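Ton_1535 (Thermococcus onnurineus, PDB 3ZPJ) is of unknown function but folds as an alpha-solenoid with an unusual left-handed helical turn, an architecture that in other proteins often mediates protein binding. Local coordinates at residues T37-T42 with P54-D59; N132-F137 with M178-M183. One frame throughout, in Å; residues are numbered along the deposited sequence.

Interaction 1 of 2, residues T37-T42 with P54-D59; sequences TKIVVT and PSIMED
V40 meets I56 and M57 where two successive helices of the alpha-solenoid, 29-45 and 53-66, pack antiparallel as a helical hairpin. The short segments run at 157° to each other, with axes 9.6 Å apart at closest approach. The closest contacts are apolar, and no hydrogen bond crosses. Among the branched side chains, V40 has CG1 anti to the backbone N (chi1 159°) and turned to M57 CE, while CG2, anti to the carbonyl carbon, meets I56 CG2 at 3.6 Å; the two side chains slide past each other in opposite directions. I39 crosses I56 at about a right angle, its CG2 lying 3.8 Å from I56 CD1; L20 of helix 16-22 touches both isoleucines. The thioether chain of M57 makes the second set of contacts. M57 does not start toward helix 29-45, but the bend at chi2 (-55°) carries its end there, across V40 and loosely beside T37, whose CG2 is 4.3 Å from M57 SD. Within its own helix T37 OG1 hydrogen-bonds V33 O, while CG2 is the atom nearest M57. T83 and M87 border the same methionine, whose CE ends 3.5 Å from V40 CG1.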
ATOM      1  N   THR A  37      -3.216 -24.215  -1.485  1.00 48.92           N
ATOM      2  CA  THR A  37      -2.855 -23.201  -0.504  1.00 53.57           C
ATOM      3  C   THR A  37      -3.987 -22.217  -0.184  1.00 54.17           C
ATOM      4  O   THR A  37      -4.059 -21.701   0.925  1.00 55.20           O
ATOM      5  CB  THR A  37      -1.552 -22.455  -0.883  1.00 44.21           C
ATOM      6  OG1 THR A  37      -1.641 -21.963  -2.216  1.00 36.97           O
ATOM      7  CG2 THR A  37      -0.360 -23.386  -0.791  1.00 48.27           C
ATOM      8  N   LYS A  38      -4.867 -21.980  -1.152  1.00 59.04           N
ATOM      9  CA  LYS A  38      -6.000 -21.068  -0.990  1.00 55.70           C
ATOM     10  C   LYS A  38      -7.068 -21.687  -0.098  1.00 52.86           C
ATOM     11  O   LYS A  38      -7.809 -20.989   0.588  1.00 56.96           O
ATOM     12  CB  LYS A  38      -6.598 -20.744  -2.359  1.00 62.54           C
ATOM     13  CG  LYS A  38      -7.433 -19.473  -2.421  1.00 68.59           C
ATOM     14  CD  LYS A  38      -7.733 -19.115  -3.878  1.00 76.19           C
ATOM     15  CE  LYS A  38      -6.439 -19.017  -4.690  1.00 78.35           C
ATOM     16  NZ  LYS A  38      -6.670 -18.865  -6.150  1.00 78.67           N
ATOM     17  N   ILE A  39      -7.158 -23.009  -0.135  1.00 48.35           N
ATOM     18  CA  ILE A  39      -7.996 -23.734   0.801  1.00 38.60           C
ATOM     19  C   ILE A  39      -7.488 -23.595   2.236  1.00 48.64           C
ATOM     20  O   ILE A  39      -8.257 -23.321   3.156  1.00 55.12           O
ATOM     21  CB  ILE A  39      -8.038 -25.207   0.438  1.00 37.60           C
ATOM     22  CG1 ILE A  39      -8.787 -25.384  -0.882  1.00 40.42           C
ATOM     23  CG2 ILE A  39      -8.674 -26.012   1.569  1.00 45.41           C
ATOM     24  CD1 ILE A  39      -9.130 -26.811  -1.185  1.00 42.31           C
ATOM     25  N   VAL A  40      -6.189 -23.799   2.420  1.00 56.07           N
ATOM     26  CA  VAL A  40      -5.557 -23.649   3.727  1.00 54.36           C
ATOM     27  C   VAL A  40      -5.762 -22.250   4.283  1.00 54.04           C
ATOM     28  O   VAL A  40      -6.122 -22.081   5.443  1.00 60.21           O
ATOM     29  CB  VAL A  40      -4.040 -23.927   3.652  1.00 51.61           C
ATOM     30  CG1 VAL A  40      -3.310 -23.294   4.846  1.00 46.08           C
ATOM     31  CG2 VAL A  40      -3.779 -25.429   3.590  1.00 51.44           C
ATOM     32  N   VAL A  41      -5.526 -21.248   3.449  1.00 50.39           N
ATOM     33  CA  VAL A  41      -5.630 -19.863   3.888  1.00 61.64           C
ATOM     34  C   VAL A  41      -7.057 -19.512   4.347  1.00 73.08           C
ATOM     35  O   VAL A  41      -7.238 -18.966   5.437  1.00 73.15           O
ATOM     36  CB  VAL A  41      -5.082 -18.881   2.819  1.00 54.61           C
ATOM     37  CG1 VAL A  41      -5.471 -17.449   3.127  1.00 59.40           C
ATOM     38  CG2 VAL A  41      -3.558 -18.999   2.722  1.00 47.28           C
ATOM     39  N   THR A  42      -8.067 -19.856   3.551  1.00 75.14           N
ATOM     40  CA  THR A  42      -9.445 -19.571   3.954  1.00 66.22           C
ATOM     41  C   THR A  42      -9.829 -20.311   5.235  1.00 66.65           C
ATOM     42  O   THR A  42     -10.535 -19.759   6.068  1.00 70.06           O
ATOM     43  CB  THR A  42     -10.480 -19.825   2.832  1.00 56.97           C
ATOM     44  OG1 THR A  42     -10.409 -21.190   2.407  1.00 64.93           O
ATOM     45  CG2 THR A  42     -10.220 -18.894   1.645  1.00 47.08           C
ATOM     46  N   PRO A  54      -2.174 -29.263   8.021  1.00 63.11           N
ATOM     47  CA  PRO A  54      -0.890 -29.940   7.833  1.00 58.47           C
ATOM     48  C   PRO A  54      -0.905 -30.903   6.653  1.00 56.25           C
ATOM     49  O   PRO A  54       0.065 -30.937   5.890  1.00 52.26           O
ATOM     50  CB  PRO A  54      -0.715 -30.717   9.147  1.00 62.85           C
ATOM     51  CG  PRO A  54      -1.487 -29.935  10.143  1.00 57.89           C
ATOM     52  CD  PRO A  54      -2.709 -29.508   9.373  1.00 66.32           C
ATOM     53  N   SER A  55      -1.983 -31.671   6.513  1.00 53.18           N
ATOM     54  CA  SER A  55      -2.086 -32.641   5.428  1.00 56.00           C
ATOM     55  C   SER A  55      -2.104 -31.988   4.038  1.00 59.24           C
ATOM     56  O   SER A  55      -1.532 -32.516   3.079  1.00 64.07           O
ATOM     57  CB  SER A  55      -3.323 -33.509   5.605  1.00 49.88           C
ATOM     58  OG  SER A  55      -3.441 -34.404   4.516  1.00 55.71           O
ATOM     59  N   ILE A  56      -2.770 -30.848   3.934  1.00 45.87           N
ATOM     60  CA  ILE A  56      -2.847 -30.135   2.675  1.00 52.40           C
ATOM     61  C   ILE A  56      -1.497 -29.526   2.291  1.00 54.10           C
ATOM     62  O   ILE A  56      -1.077 -29.608   1.130  1.00 50.37           O
ATOM     63  CB  ILE A  56      -3.874 -28.998   2.739  1.00 52.76           C
ATOM     64  CG1 ILE A  56      -5.252 -29.531   3.125  1.00 59.09           C
ATOM     65  CG2 ILE A  56      -3.943 -28.288   1.405  1.00 44.10           C
ATOM     66  CD1 ILE A  56      -6.292 -28.433   3.283  1.00 60.71           C
ATOM     67  N   MET A  57      -0.835 -28.893   3.257  1.00 51.27           N
ATOM     68  CA  MET A  57       0.484 -28.306   3.013  1.00 51.62           C
ATOM     69  C   MET A  57       1.487 -29.381   2.569  1.00 54.00           C
ATOM     70  O   MET A  57       2.290 -29.155   1.659  1.00 55.94           O
ATOM     71  CB  MET A  57       0.992 -27.559   4.248  1.00 42.50           C
ATOM     72  CG  MET A  57       0.293 -26.230   4.512  1.00 40.70           C
ATOM     73  SD  MET A  57       0.316 -25.055   3.156  1.00 39.34           S
ATOM     74  CE  MET A  57       0.122 -23.565   4.084  1.00 77.72           C
ATOM     75  N   GLU A  58       1.422 -30.553   3.197  1.00 50.17           N
ATOM     76  CA  GLU A  58       2.200 -31.709   2.743  1.00 52.04           C
ATOM     77  C   GLU A  58       1.940 -32.041   1.272  1.00 44.99           C
ATOM     78  O   GLU A  58       2.862 -32.393   0.541  1.00 51.55           O
ATOM     79  CB  GLU A  58       1.902 -32.951   3.589  1.00 54.65           C
ATOM     80  CG  GLU A  58       2.525 -32.986   4.972  1.00 68.22           C
ATOM     81  CD  GLU A  58       2.129 -34.255   5.737  1.00 89.03           C
ATOM     82  OE1 GLU A  58       1.125 -34.902   5.354  1.00 90.51           O
ATOM     83  OE2 GLU A  58       2.824 -34.613   6.714  1.00 97.30           O
ATOM     84  N   ASP A  59       0.684 -31.960   0.843  1.00 42.86           N
ATOM     85  CA  ASP A  59       0.347 -32.295  -0.539  1.00 45.80           C
ATOM     86  C   ASP A  59       0.912 -31.264  -1.500  1.00 44.54           C
ATOM     87  O   ASP A  59       1.449 -31.604  -2.561  1.00 42.55           O
ATOM     88  CB  ASP A  59      -1.158 -32.385  -0.717  1.00 50.15           C
ATOM     89  CG  ASP A  59      -1.742 -33.577  -0.030  1.00 60.47           C
ATOM     90  OD1 ASP A  59      -0.972 -34.500   0.323  1.00 62.80           O
ATOM     91  OD2 ASP A  59      -2.972 -33.587   0.155  1.00 67.87           O
TER

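Interaction 2 of 2, residues N132-F137 with M178-M183; sequences NALEIF and MDFYKM
Chi1 of F180 (-64°) sets CG anti to the carbonyl carbon, and the ring thereby extends to L134, A133 and F137 although its CB does not start out toward them. M183 takes the other course: CG lies anti to the backbone N, and a bend at chi3 turns the terminal methyl to L134. These groups join helices 130-146 and 174-190 of the alpha-solenoid, which are separated in sequence by the intervening helix 151-170. Their segments run nearly parallel, at 18°, with axes 10.8 Å apart, as suits helices two apart in an antiparallel succession.

The F180 ring and the L134 side chain carry most of the contact. L134 lies over one face of the ring in a CH-pi interaction, its CD2 3.9 Å from the F180 ring centroid and 13° off the normal, thus almost directly above the middle. A133 and F137 approach the edge of the same ring, near its plane: A133 CB is 3.9 Å from F180 CE2, and F137 CE2 stands at an equal distance from that carbon, the two phenylalanine side chains crossing at about a right angle. A168 and P130 also touch F180, and L164 and L165 of helix 151-170 pack on F137, so the middle helix covers part of this buried patch.

L134 spreads its two methyls between different partners. While CD2 faces the ring, it also meets M183 CE at 3.6 Å, the leucine and methionine chains sliding past each other in opposite directions. CD1 goes to D179, an exposed residue at the margin, with the carboxylate OD2 a little farther off than the aliphatic CB: L134 CD1 lies 3.5 Å from D179 CB.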
ATOM      1  N   ASN A 132      12.468  -7.335   2.364  1.00 37.24           N
ATOM      2  CA  ASN A 132      13.020  -8.434   1.558  1.00 43.80           C
ATOM      3  C   ASN A 132      12.488  -8.379   0.133  1.00 40.48           C
ATOM      4  O   ASN A 132      13.214  -8.612  -0.830  1.00 47.68           O
ATOM      5  CB  ASN A 132      12.681  -9.806   2.151  1.00 39.88           C
ATOM      6  CG  ASN A 132      13.375 -10.059   3.461  1.00 56.97           C
ATOM      7  OD1 ASN A 132      13.195  -9.316   4.423  1.00 62.91           O
ATOM      8  ND2 ASN A 132      14.164 -11.122   3.515  1.00 64.43           N
ATOM      9  N   ALA A 133      11.201  -8.087   0.017  1.00 26.53           N
ATOM     10  CA  ALA A 133      10.564  -8.014  -1.276  1.00 28.59           C
ATOM     11  C   ALA A 133      11.275  -7.014  -2.182  1.00 37.97           C
ATOM     12  O   ALA A 133      11.610  -7.343  -3.319  1.00 52.11           O
ATOM     13  CB  ALA A 133       9.114  -7.644  -1.113  1.00 27.78           C
ATOM     14  N   LEU A 134      11.517  -5.806  -1.677  1.00 35.73           N
ATOM     15  CA  LEU A 134      12.202  -4.775  -2.460  1.00 36.64           C
ATOM     16  C   LEU A 134      13.570  -5.234  -2.937  1.00 37.67           C
ATOM     17  O   LEU A 134      13.953  -5.019  -4.090  1.00 39.60           O
ATOM     18  CB  LEU A 134      12.389  -3.501  -1.651  1.00 39.73           C
ATOM     19  CG  LEU A 134      11.248  -2.495  -1.668  1.00 50.03           C
ATOM     20  CD1 LEU A 134      11.707  -1.230  -0.967  1.00 51.58           C
ATOM     21  CD2 LEU A 134      10.848  -2.207  -3.102  1.00 54.79           C
ATOM     22  N   GLU A 135      14.306  -5.848  -2.032  1.00 26.23           N
ATOM     23  CA  GLU A 135      15.646  -6.286  -2.347  1.00 32.00           C
ATOM     24  C   GLU A 135      15.591  -7.234  -3.547  1.00 37.50           C
ATOM     25  O   GLU A 135      16.381  -7.130  -4.472  1.00 45.16           O
ATOM     26  CB  GLU A 135      16.270  -6.972  -1.135  1.00 36.84           C
ATOM     27  CG  GLU A 135      17.737  -7.348  -1.309  1.00 47.94           C
ATOM     28  CD  GLU A 135      18.280  -8.184  -0.147  1.00 62.78           C
ATOM     29  OE1 GLU A 135      17.482  -8.620   0.716  1.00 57.71           O
ATOM     30  OE2 GLU A 135      19.513  -8.399  -0.097  1.00 75.89           O
ATOM     31  N   ILE A 136      14.609  -8.123  -3.541  1.00 37.14           N
ATOM     32  CA  ILE A 136      14.477  -9.105  -4.587  1.00 32.36           C
ATOM     33  C   ILE A 136      13.950  -8.481  -5.876  1.00 34.72           C
ATOM     34  O   ILE A 136      14.414  -8.820  -6.975  1.00 34.76           O
ATOM     35  CB  ILE A 136      13.585 -10.264  -4.125  1.00 33.79           C
ATOM     36  CG1 ILE A 136      14.231 -10.965  -2.929  1.00 33.71           C
ATOM     37  CG2 ILE A 136      13.313 -11.240  -5.271  1.00 26.73           C
ATOM     38  CD1 ILE A 136      15.674 -11.377  -3.160  1.00 33.39           C
ATOM     39  N   PHE A 137      13.005  -7.551  -5.746  1.00 27.79           N
ATOM     40  CA  PHE A 137      12.522  -6.830  -6.920  1.00 34.92           C
ATOM     41  C   PHE A 137      13.700  -6.154  -7.614  1.00 33.22           C
ATOM     42  O   PHE A 137      13.780  -6.138  -8.836  1.00 32.32           O
ATOM     43  CB  PHE A 137      11.469  -5.774  -6.549  1.00 27.36           C
ATOM     44  CG  PHE A 137      10.049  -6.275  -6.581  1.00 31.42           C
ATOM     45  CD1 PHE A 137       9.498  -6.777  -7.755  1.00 29.17           C
ATOM     46  CD2 PHE A 137       9.243  -6.198  -5.446  1.00 28.65           C
ATOM     47  CE1 PHE A 137       8.174  -7.215  -7.808  1.00 30.63           C
ATOM     48  CE2 PHE A 137       7.914  -6.640  -5.480  1.00 28.78           C
ATOM     49  CZ  PHE A 137       7.372  -7.151  -6.666  1.00 26.17           C
ATOM     50  N   MET A 178       4.956   2.837  -0.291  1.00 37.95           N
ATOM     51  CA  MET A 178       5.528   3.954  -1.032  1.00 29.64           C
ATOM     52  C   MET A 178       6.719   3.567  -1.930  1.00 34.47           C
ATOM     53  O   MET A 178       6.763   3.938  -3.099  1.00 40.57           O
ATOM     54  CB  MET A 178       5.885   5.129  -0.088  1.00 28.77           C
ATOM     55  CG  MET A 178       5.840   6.488  -0.795  1.00 35.87           C
ATOM     56  SD  MET A 178       4.144   7.015  -1.230  1.00 31.96           S
ATOM     57  CE  MET A 178       3.519   7.188   0.448  1.00 26.22           C
ATOM     58  N   ASP A 179       7.662   2.803  -1.402  1.00 34.59           N
ATOM     59  CA  ASP A 179       8.847   2.439  -2.184  1.00 33.82           C
ATOM     60  C   ASP A 179       8.531   1.589  -3.432  1.00 32.07           C
ATOM     61  O   ASP A 179       9.182   1.723  -4.463  1.00 41.80           O
ATOM     62  CB  ASP A 179       9.843   1.735  -1.289  1.00 31.78           C
ATOM     63  CG  ASP A 179      10.623   2.702  -0.414  1.00 41.96           C
ATOM     64  OD1 ASP A 179      10.720   3.885  -0.798  1.00 40.35           O
ATOM     65  OD2 ASP A 179      11.143   2.274   0.644  1.00 48.14           O
ATOM     66  N   PHE A 180       7.516   0.740  -3.327  1.00 27.20           N
ATOM     67  CA  PHE A 180       7.076  -0.109  -4.427  1.00 28.48           C
ATOM     68  C   PHE A 180       6.466   0.747  -5.522  1.00 32.65           C
ATOM     69  O   PHE A 180       6.740   0.562  -6.710  1.00 32.22           O
ATOM     70  CB  PHE A 180       6.054  -1.138  -3.925  1.00 29.91           C
ATOM     71  CG  PHE A 180       6.625  -2.101  -2.920  1.00 37.37           C
ATOM     72  CD1 PHE A 180       6.733  -1.745  -1.582  1.00 38.02           C
ATOM     73  CD2 PHE A 180       7.097  -3.344  -3.320  1.00 36.43           C
ATOM     74  CE1 PHE A 180       7.288  -2.610  -0.658  1.00 38.29           C
ATOM     75  CE2 PHE A 180       7.654  -4.215  -2.399  1.00 36.17           C
ATOM     76  CZ  PHE A 180       7.744  -3.853  -1.060  1.00 30.64           C
ATOM     77  N   TYR A 181       5.632   1.691  -5.113  1.00 36.28           N
ATOM     78  CA  TYR A 181       5.008   2.599  -6.055  1.00 33.82           C
ATOM     79  C   TYR A 181       6.018   3.491  -6.797  1.00 25.94           C
ATOM     80  O   TYR A 181       5.877   3.734  -7.997  1.00 36.85           O
ATOM     81  CB  TYR A 181       4.014   3.492  -5.334  1.00 31.56           C
ATOM     82  CG  TYR A 181       2.707   2.862  -4.950  1.00 27.81           C
ATOM     83  CD1 TYR A 181       2.168   1.791  -5.652  1.00 25.67           C
ATOM     84  CD2 TYR A 181       1.980   3.376  -3.876  1.00 35.13           C
ATOM     85  CE1 TYR A 181       0.919   1.223  -5.260  1.00 23.77           C
ATOM     86  CE2 TYR A 181       0.765   2.838  -3.494  1.00 21.42           C
ATOM     87  CZ  TYR A 181       0.234   1.773  -4.172  1.00 31.05           C
ATOM     88  OH  TYR A 181      -0.990   1.296  -3.741  1.00 34.70           O
ATOM     89  N   LYS A 182       7.029   3.979  -6.094  1.00 31.77           N
ATOM     90  CA  LYS A 182       8.028   4.826  -6.739  1.00 33.14           C
ATOM     91  C   LYS A 182       8.781   4.053  -7.820  1.00 35.12           C
ATOM     92  O   LYS A 182       9.025   4.591  -8.901  1.00 33.63           O
ATOM     93  CB  LYS A 182       9.033   5.374  -5.727  1.00 31.53           C
ATOM     94  CG  LYS A 182       8.435   5.992  -4.500  1.00 50.92           C
ATOM     95  CD  LYS A 182       8.049   7.432  -4.683  1.00 58.75           C
ATOM     96  CE  LYS A 182       7.922   8.088  -3.319  1.00 62.15           C
ATOM     97  NZ  LYS A 182       9.138   7.797  -2.507  1.00 66.86           N
ATOM     98  N   MET A 183       9.140   2.797  -7.531  1.00 35.90           N
ATOM     99  CA  MET A 183       9.877   1.953  -8.498  1.00 32.93           C
ATOM    100  C   MET A 183       9.000   1.657  -9.716  1.00 22.93           C
ATOM    101  O   MET A 183       9.434   1.816 -10.864  1.00 27.33           O
ATOM    102  CB  MET A 183      10.407   0.653  -7.863  1.00 29.33           C
ATOM    103  CG  MET A 183      11.643   0.084  -8.581  1.00 47.32           C
ATOM    104  SD  MET A 183      12.446  -1.394  -7.915  1.00 31.33           S
ATOM    105  CE  MET A 183      12.199  -1.119  -6.206  1.00 31.84           C
TER

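How the interactions relate
Both contacts are predominantly apolar helix packing without a bridging hydrogen bond, but they join different pairs of solenoid helices. Interaction 1 joins sequence neighbours, 29-45 and 53-66, antiparallel; interaction 2 joins 130-146 and 174-190, nearly parallel, with helix 151-170 between them in sequence. Burial and chemistry differ: every touching residue of interaction 1 is buried, and its meeting groups are methyls and a thioether, whereas interaction 2 is only partly buried, grades from an aromatic patch to an exposed aspartate, and buries slightly more surface (292 against 242 Å²). The centre of interaction 1 is about 27 Å from the centre of the chain, that of interaction 2 about 11 Å; their nearest atoms are about 17 Å apart.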